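Local coordinates for cytokinin riboside 5'-monophosphate phosphoribohydrolase (Corynebacterium glutamicum, PDB 5WQ3), which belongs to the LOG-like proteins of the SLOG clan and has a Rossmann-like fold around a parallel beta-sheet, at residues A88-Y101 / L235-A247. Sequence-based numbering, arbitrary orientation.
Sequences AGVELGEKLVAADY and LDQAVKFIVDAHA. With PGE (triethylene glycol), chain M.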
ATOM      1  N   ALA C  88     -12.338  59.253 -19.170  1.00 25.57           N
ATOM      2  CA  ALA C  88     -11.704  60.555 -19.240  1.00 29.10           C
ATOM      3  C   ALA C  88     -10.258  60.457 -19.813  1.00 29.23           C
ATOM      4  O   ALA C  88      -9.889  61.170 -20.755  1.00 26.66           O
ATOM      5  CB  ALA C  88     -11.720  61.206 -17.852  1.00 28.10           C
ATOM      6  N   GLY C  89      -9.473  59.536 -19.282  1.00 28.26           N
ATOM      7  CA  GLY C  89      -8.100  59.321 -19.820  1.00 27.90           C
ATOM      8  C   GLY C  89      -8.074  59.026 -21.309  1.00 26.90           C
ATOM      9  O   GLY C  89      -7.206  59.520 -22.001  1.00 27.84           O
ATOM     10  N   VAL C  90      -9.018  58.224 -21.805  1.00 26.90           N
ATOM     11  CA  VAL C  90      -9.071  57.886 -23.246  1.00 28.01           C
ATOM     12  C   VAL C  90      -9.339  59.144 -24.115  1.00 28.24           C
ATOM     13  O   VAL C  90      -8.646  59.383 -25.132  1.00 22.66           O
ATOM     14  CB  VAL C  90     -10.097  56.768 -23.542  1.00 30.43           C
ATOM     15  CG1 VAL C  90     -10.400  56.634 -25.033  1.00 31.24           C
ATOM     16  CG2 VAL C  90      -9.600  55.435 -22.968  1.00 31.03           C
ATOM     17  N   GLU C  91     -10.336  59.925 -23.696  1.00 28.25           N
ATOM     18  CA  GLU C  91     -10.735  61.165 -24.327  1.00 30.05           C
ATOM     19  C   GLU C  91      -9.601  62.195 -24.293  1.00 28.37           C
ATOM     20  O   GLU C  91      -9.374  62.896 -25.265  1.00 30.42           O
ATOM     21  CB  GLU C  91     -11.982  61.757 -23.624  1.00 33.49           C
ATOM     22  CG  GLU C  91     -13.275  60.996 -23.919  1.00 38.65           C
ATOM     23  CD  GLU C  91     -14.536  61.724 -23.446  1.00 47.20           C
ATOM     24  OE1 GLU C  91     -14.482  62.493 -22.448  1.00 51.79           O
ATOM     25  OE2 GLU C  91     -15.590  61.539 -24.083  1.00 59.02           O
ATOM     26  N   LEU C  92      -8.884  62.267 -23.181  1.00 26.05           N
ATOM     27  CA  LEU C  92      -7.714  63.128 -23.077  1.00 24.15           C
ATOM     28  C   LEU C  92      -6.648  62.757 -24.118  1.00 22.08           C
ATOM     29  O   LEU C  92      -6.062  63.633 -24.797  1.00 21.44           O
ATOM     30  CB  LEU C  92      -7.132  63.031 -21.685  1.00 24.32           C
ATOM     31  CG  LEU C  92      -5.891  63.874 -21.468  1.00 23.41           C
ATOM     32  CD1 LEU C  92      -6.187  65.332 -21.681  1.00 23.57           C
ATOM     33  CD2 LEU C  92      -5.350  63.636 -20.067  1.00 24.25           C
ATOM     34  N   GLY C  93      -6.421  61.481 -24.281  1.00 19.86           N
ATOM     35  CA  GLY C  93      -5.394  61.068 -25.248  1.00 21.28           C
ATOM     36  C   GLY C  93      -5.830  61.449 -26.642  1.00 25.18           C
ATOM     37  O   GLY C  93      -5.040  61.964 -27.453  1.00 25.23           O
ATOM     38  N   GLU C  94      -7.098  61.196 -26.928  1.00 27.54           N
ATOM     39  CA  GLU C  94      -7.681  61.576 -28.229  1.00 32.17           C
ATOM     40  C   GLU C  94      -7.540  63.093 -28.503  1.00 28.06           C
ATOM     41  O   GLU C  94      -7.108  63.494 -29.582  1.00 27.35           O
ATOM     42  CB  GLU C  94      -9.148  61.159 -28.285  1.00 37.50           C
ATOM     43  CG  GLU C  94      -9.767  61.263 -29.678  1.00 50.20           C
ATOM     44  CD  GLU C  94     -10.424  62.613 -29.956  1.00 60.03           C
ATOM     45  OE1 GLU C  94      -9.976  63.325 -30.907  1.00 62.39           O
ATOM     46  OE2 GLU C  94     -11.397  62.947 -29.219  1.00 68.00           O
ATOM     47  N   LYS C  95      -7.888  63.932 -27.530  1.00 25.89           N
ATOM     48  CA  LYS C  95      -7.856  65.396 -27.695  1.00 22.41           C
ATOM     49  C   LYS C  95      -6.445  65.937 -27.757  1.00 22.94           C
ATOM     50  O   LYS C  95      -6.186  66.916 -28.427  1.00 22.02           O
ATOM     51  CB  LYS C  95      -8.558  66.034 -26.496  1.00 23.14           C
ATOM     52  CG  LYS C  95     -10.078  65.756 -26.475  1.00 24.75           C
ATOM     53  CD  LYS C  95     -10.718  66.212 -25.189  1.00 28.52           C
ATOM     54  CE  LYS C  95     -12.213  65.861 -25.071  1.00 33.06           C
ATOM     55  NZ  LYS C  95     -12.971  66.461 -26.178  1.00 35.35           N
ATOM     56  N   LEU C  96      -5.526  65.329 -27.004  1.00 20.38           N
ATOM     57  CA  LEU C  96      -4.130  65.733 -27.114  1.00 22.09           C
ATOM     58  C   LEU C  96      -3.609  65.492 -28.528  1.00 20.65           C
ATOM     59  O   LEU C  96      -2.875  66.285 -29.051  1.00 19.98           O
ATOM     60  CB  LEU C  96      -3.230  65.012 -26.075  1.00 21.60           C
ATOM     61  CG  LEU C  96      -3.447  65.527 -24.668  1.00 22.09           C
ATOM     62  CD1 LEU C  96      -2.806  64.607 -23.638  1.00 25.73           C
ATOM     63  CD2 LEU C  96      -2.882  66.941 -24.591  1.00 22.39           C
ATOM     64  N   VAL C  97      -4.014  64.394 -29.145  1.00 24.78           N
ATOM     65  CA  VAL C  97      -3.491  64.056 -30.483  1.00 23.73           C
ATOM     66  C   VAL C  97      -4.117  64.977 -31.531  1.00 23.71           C
ATOM     67  O   VAL C  97      -3.464  65.329 -32.459  1.00 21.70           O
ATOM     68  CB  VAL C  97      -3.818  62.627 -30.860  1.00 27.75           C
ATOM     69  CG1 VAL C  97      -3.725  62.402 -32.396  1.00 30.76           C
ATOM     70  CG2 VAL C  97      -2.871  61.714 -30.126  1.00 30.96           C
ATOM     71  N   ALA C  98      -5.359  65.402 -31.305  1.00 22.41           N
ATOM     72  CA  ALA C  98      -6.050  66.393 -32.172  1.00 22.92           C
ATOM     73  C   ALA C  98      -5.383  67.748 -32.021  1.00 23.75           C
ATOM     74  O   ALA C  98      -5.498  68.585 -32.896  1.00 25.95           O
ATOM     75  CB  ALA C  98      -7.529  66.464 -31.801  1.00 23.17           C
ATOM     76  N   ALA C  99      -4.701  68.004 -30.905  1.00 21.45           N
ATOM     77  CA  ALA C  99      -3.917  69.208 -30.788  1.00 20.83           C
ATOM     78  C   ALA C  99      -2.492  69.020 -31.238  1.00 19.49           C
ATOM     79  O   ALA C  99      -1.695  69.875 -30.956  1.00 20.37           O
ATOM     80  CB  ALA C  99      -3.939  69.801 -29.384  1.00 22.61           C
ATOM     81  N   ASP C 100      -2.219  67.957 -31.978  1.00 21.06           N
ATOM     82  CA  ASP C 100      -0.910  67.622 -32.506  1.00 25.57           C
ATOM     83  C   ASP C 100       0.168  67.315 -31.454  1.00 24.64           C
ATOM     84  O   ASP C 100       1.348  67.539 -31.710  1.00 25.03           O
ATOM     85  CB  ASP C 100      -0.436  68.687 -33.491  1.00 31.06           C
ATOM     86  CG  ASP C 100      -1.508  68.989 -34.558  1.00 39.77           C
ATOM     87  OD1 ASP C 100      -2.097  68.006 -35.084  1.00 40.18           O
ATOM     88  OD2 ASP C 100      -1.814  70.194 -34.777  1.00 44.49           O
ATOM     89  N   TYR C 101      -0.227  66.768 -30.315  1.00 23.58           N
ATOM     90  CA  TYR C 101       0.779  66.294 -29.292  1.00 22.10           C
ATOM     91  C   TYR C 101       0.951  64.787 -29.339  1.00 21.18           C
ATOM     92  O   TYR C 101       0.020  64.059 -29.515  1.00 22.52           O
ATOM     93  CB  TYR C 101       0.381  66.729 -27.863  1.00 21.81           C
ATOM     94  CG  TYR C 101       0.549  68.214 -27.649  1.00 20.86           C
ATOM     95  CD1 TYR C 101       1.776  68.738 -27.310  1.00 22.95           C
ATOM     96  CD2 TYR C 101      -0.534  69.083 -27.765  1.00 21.30           C
ATOM     97  CE1 TYR C 101       1.949  70.078 -27.080  1.00 20.67           C
ATOM     98  CE2 TYR C 101      -0.393  70.413 -27.577  1.00 21.17           C
ATOM     99  CZ  TYR C 101       0.843  70.923 -27.260  1.00 21.75           C
ATOM    100  OH  TYR C 101       0.979  72.251 -27.034  1.00 19.80           O
ATOM    101  N   LEU C 235     -11.812  68.458 -20.146  1.00 23.06           N
ATOM    102  CA  LEU C 235     -10.642  68.041 -20.908  1.00 23.16           C
ATOM    103  C   LEU C 235     -10.315  68.991 -22.049  1.00 27.22           C
ATOM    104  O   LEU C 235      -9.146  69.149 -22.396  1.00 24.22           O
ATOM    105  CB  LEU C 235     -10.869  66.663 -21.449  1.00 22.62           C
ATOM    106  CG  LEU C 235     -11.189  65.603 -20.406  1.00 25.48           C
ATOM    107  CD1 LEU C 235     -11.547  64.288 -21.072  1.00 27.03           C
ATOM    108  CD2 LEU C 235     -10.058  65.401 -19.401  1.00 26.07           C
ATOM    109  N   ASP C 236     -11.322  69.603 -22.698  1.00 27.03           N
ATOM    110  CA  ASP C 236     -10.986  70.602 -23.705  1.00 25.78           C
ATOM    111  C   ASP C 236     -10.319  71.822 -23.107  1.00 23.97           C
ATOM    112  O   ASP C 236      -9.424  72.411 -23.682  1.00 24.52           O
ATOM    113  CB  ASP C 236     -12.227  71.047 -24.432  1.00 28.46           C
ATOM    114  CG  ASP C 236     -12.773  70.003 -25.302  1.00 29.47           C
ATOM    115  OD1 ASP C 236     -12.025  69.359 -26.080  1.00 33.13           O
ATOM    116  OD2 ASP C 236     -13.985  69.828 -25.216  1.00 40.46           O
ATOM    117  N   GLN C 237     -10.780  72.255 -21.938  1.00 21.76           N
ATOM    118  CA  GLN C 237     -10.071  73.308 -21.255  1.00 20.86           C
ATOM    119  C   GLN C 237      -8.641  72.915 -20.910  1.00 19.71           C
ATOM    120  O   GLN C 237      -7.781  73.806 -20.882  1.00 19.65           O
ATOM    121  CB  GLN C 237     -10.734  73.666 -19.934  1.00 21.29           C
ATOM    122  CG  GLN C 237     -10.124  74.824 -19.206  1.00 21.06           C
ATOM    123  CD  GLN C 237     -10.790  75.050 -17.847  1.00 19.82           C
ATOM    124  OE1 GLN C 237     -11.475  74.166 -17.339  1.00 21.85           O
ATOM    125  NE2 GLN C 237     -10.593  76.220 -17.271  1.00 20.37           N
ATOM    126  N   ALA C 238      -8.428  71.664 -20.491  1.00 20.18           N
ATOM    127  CA  ALA C 238      -7.073  71.205 -20.137  1.00 21.55           C
ATOM    128  C   ALA C 238      -6.182  71.383 -21.318  1.00 20.99           C
ATOM    129  O   ALA C 238      -5.063  71.915 -21.208  1.00 22.55           O
ATOM    130  CB  ALA C 238      -7.078  69.727 -19.754  1.00 23.72           C
ATOM    131  N   VAL C 239      -6.678  70.947 -22.474  1.00 19.52           N
ATOM    132  CA  VAL C 239      -5.786  70.865 -23.666  1.00 19.30           C
ATOM    133  C   VAL C 239      -5.531  72.294 -24.169  1.00 21.83           C
ATOM    134  O   VAL C 239      -4.411  72.683 -24.521  1.00 21.61           O
ATOM    135  CB  VAL C 239      -6.450  69.961 -24.700  1.00 18.37           C
ATOM    136  CG1 VAL C 239      -5.807  70.055 -26.063  1.00 21.34           C
ATOM    137  CG2 VAL C 239      -6.520  68.563 -24.157  1.00 18.13           C
ATOM    138  N   LYS C 240      -6.573  73.106 -24.167  1.00 20.74           N
ATOM    139  CA  LYS C 240      -6.435  74.540 -24.429  1.00 22.65           C
ATOM    140  C   LYS C 240      -5.495  75.286 -23.496  1.00 19.85           C
ATOM    141  O   LYS C 240      -4.811  76.180 -23.947  1.00 19.35           O
ATOM    142  CB  LYS C 240      -7.832  75.249 -24.390  1.00 24.88           C
ATOM    143  CG  LYS C 240      -7.794  76.644 -24.989  1.00 26.79           C
ATOM    144  CD  LYS C 240      -9.151  77.390 -24.840  1.00 29.67           C
ATOM    145  CE  LYS C 240      -9.207  78.614 -25.779  1.00 29.06           C
ATOM    146  NZ  LYS C 240      -8.249  79.665 -25.365  1.00 31.97           N
ATOM    147  N   PHE C 241      -5.448  74.939 -22.207  1.00 20.04           N
ATOM    148  CA  PHE C 241      -4.507  75.551 -21.300  1.00 18.69           C
ATOM    149  C   PHE C 241      -3.069  75.249 -21.796  1.00 18.04           C
ATOM    150  O   PHE C 241      -2.229  76.073 -21.827  1.00 19.95           O
ATOM    151  CB  PHE C 241      -4.728  74.955 -19.952  1.00 19.73           C
ATOM    152  CG  PHE C 241      -3.877  75.534 -18.870  1.00 21.17           C
ATOM    153  CD1 PHE C 241      -4.237  76.708 -18.224  1.00 21.64           C
ATOM    154  CD2 PHE C 241      -2.726  74.848 -18.456  1.00 21.68           C
ATOM    155  CE1 PHE C 241      -3.458  77.219 -17.179  1.00 23.85           C
ATOM    156  CE2 PHE C 241      -1.969  75.326 -17.436  1.00 22.76           C
ATOM    157  CZ  PHE C 241      -2.327  76.513 -16.769  1.00 25.12           C
ATOM    158  N   ILE C 242      -2.861  74.051 -22.208  1.00 18.35           N
ATOM    159  CA  ILE C 242      -1.527  73.602 -22.726  1.00 20.20           C
ATOM    160  C   ILE C 242      -1.149  74.288 -24.032  1.00 20.76           C
ATOM    161  O   ILE C 242      -0.091  74.920 -24.148  1.00 22.19           O
ATOM    162  CB  ILE C 242      -1.536  72.071 -22.849  1.00 19.89           C
ATOM    163  CG1 ILE C 242      -1.756  71.483 -21.455  1.00 19.51           C
ATOM    164  CG2 ILE C 242      -0.200  71.510 -23.446  1.00 18.28           C
ATOM    165  CD1 ILE C 242      -1.908  69.974 -21.439  1.00 20.88           C
ATOM    166  N   VAL C 243      -2.027  74.207 -25.009  1.00 21.36           N
ATOM    167  CA  VAL C 243      -1.851  74.941 -26.265  1.00 22.28           C
ATOM    168  C   VAL C 243      -1.514  76.423 -26.072  1.00 22.23           C
ATOM    169  O   VAL C 243      -0.534  76.957 -26.643  1.00 18.16           O
ATOM    170  CB  VAL C 243      -3.112  74.810 -27.155  1.00 20.59           C
ATOM    171  CG1 VAL C 243      -3.050  75.818 -28.305  1.00 21.44           C
ATOM    172  CG2 VAL C 243      -3.264  73.380 -27.618  1.00 21.80           C
ATOM    173  N   ASP C 244      -2.333  77.088 -25.247  1.00 22.23           N
ATOM    174  CA  ASP C 244      -2.140  78.471 -24.986  1.00 24.20           C
ATOM    175  C   ASP C 244      -0.832  78.717 -24.260  1.00 25.90           C
ATOM    176  O   ASP C 244      -0.129  79.681 -24.553  1.00 23.38           O
ATOM    177  CB  ASP C 244      -3.292  79.058 -24.118  1.00 24.27           C
ATOM    178  CG  ASP C 244      -4.543  79.249 -24.910  1.00 28.63           C
ATOM    179  OD1 ASP C 244      -4.476  78.996 -26.149  1.00 26.90           O
ATOM    180  OD2 ASP C 244      -5.625  79.574 -24.318  1.00 32.14           O
ATOM    181  N   ALA C 245      -0.493  77.866 -23.306  1.00 21.72           N
ATOM    182  CA  ALA C 245       0.771  78.042 -22.608  1.00 22.55           C
ATOM    183  C   ALA C 245       1.972  77.890 -23.566  1.00 23.94           C
ATOM    184  O   ALA C 245       3.015  78.475 -23.328  1.00 23.52           O
ATOM    185  CB  ALA C 245       0.894  77.030 -21.495  1.00 24.42           C
ATOM    186  N   HIS C 246       1.837  77.132 -24.636  1.00 21.89           N
ATOM    187  CA  HIS C 246       2.964  76.854 -25.530  1.00 24.53           C
ATOM    188  C   HIS C 246       3.037  77.816 -26.700  1.00 28.84           C
ATOM    189  O   HIS C 246       3.939  77.764 -27.484  1.00 25.92           O
ATOM    190  CB  HIS C 246       2.861  75.448 -26.063  1.00 24.25           C
ATOM    191  CG  HIS C 246       3.278  74.408 -25.088  1.00 24.67           C
ATOM    192  ND1 HIS C 246       2.916  73.096 -25.199  1.00 30.16           N
ATOM    193  CD2 HIS C 246       4.050  74.493 -23.989  1.00 21.44           C
ATOM    194  CE1 HIS C 246       3.448  72.414 -24.213  1.00 25.22           C
ATOM    195  NE2 HIS C 246       4.131  73.242 -23.460  1.00 26.03           N
ATOM    196  N   ALA C 247       2.052  78.681 -26.796  1.00 28.63           N
ATOM    197  CA  ALA C 247       1.935  79.541 -27.952  1.00 33.84           C
ATOM    198  C   ALA C 247       2.676  80.843 -27.669  1.00 31.70           C
ATOM    199  O   ALA C 247       2.861  81.255 -26.508  1.00 32.79           O
ATOM    200  CB  ALA C 247       0.464  79.843 -28.250  1.00 32.75           C
TER
HETATM  201  O4  PGE M 302     -12.027  73.959 -11.731  1.00 57.46           O
HETATM  202  C6  PGE M 302     -11.827  74.431 -13.059  1.00 50.41           C
HETATM  203  C5  PGE M 302     -11.220  75.822 -12.954  1.00 55.22           C
HETATM  204  O3  PGE M 302     -11.145  76.396 -14.256  1.00 39.44           O
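Ala88, Glu91, Leu92 and Lys95 form the hole into which Leu235 fits as a knob, near the start of helix 235-246. The evidence is Leu235 CD1, which lies 3.5 Å from Ala88 O and 3.6 Å from Glu91 CB. The two helix axes approach to 9.9 Å and run in roughly the same direction, crossing at -37°. Leu92 brings CD1 to Val239 CG2, the two side chains sliding past each other in opposite senses. Lys95 crosses Leu235 at about a right angle, its CD 3.8 Å from Leu235 CB, and the chain then bends at its last torsion (chi4 -59°), bringing the amine to Asp236. The salt bridge, Lys95 NZ to Asp236 OD1 at 3.1 Å, reaches the carboxylate from above its plane. Leu96 and Ala99 continue along the same face: Leu96 CD2 meets Val239 CG2, while Ala99 CB touches Val239 CG1 at 3.8 Å and also packs on Val243 CG2. Leu92 and Leu96 additionally rest on strand 70-74, and Leu235 on strand 196-199, which places the pair as neighbouring helices on one side of the parallel sheet. A Schellman motif with Asp100 at C-prime ends the first helix, and the CB of Tyr101 then points toward helix 235-246. The Tyr101 ring has Val243 CG2 at the edge, and Tyr101 OH lies 2.8 Å from His246 ND1 in a hydrogen bond. The two rings meet rim to rim, planes at 46°. His246 NE2 is hydrogen-bonded to Gln164 O, so the imidazole is held at both nitrogens, which fixes its rotation. The chemistry is thus an aliphatic seam with polar links near the two ends of helix 235-246, a salt bridge at Asp236 and a hydrogen bond at His246.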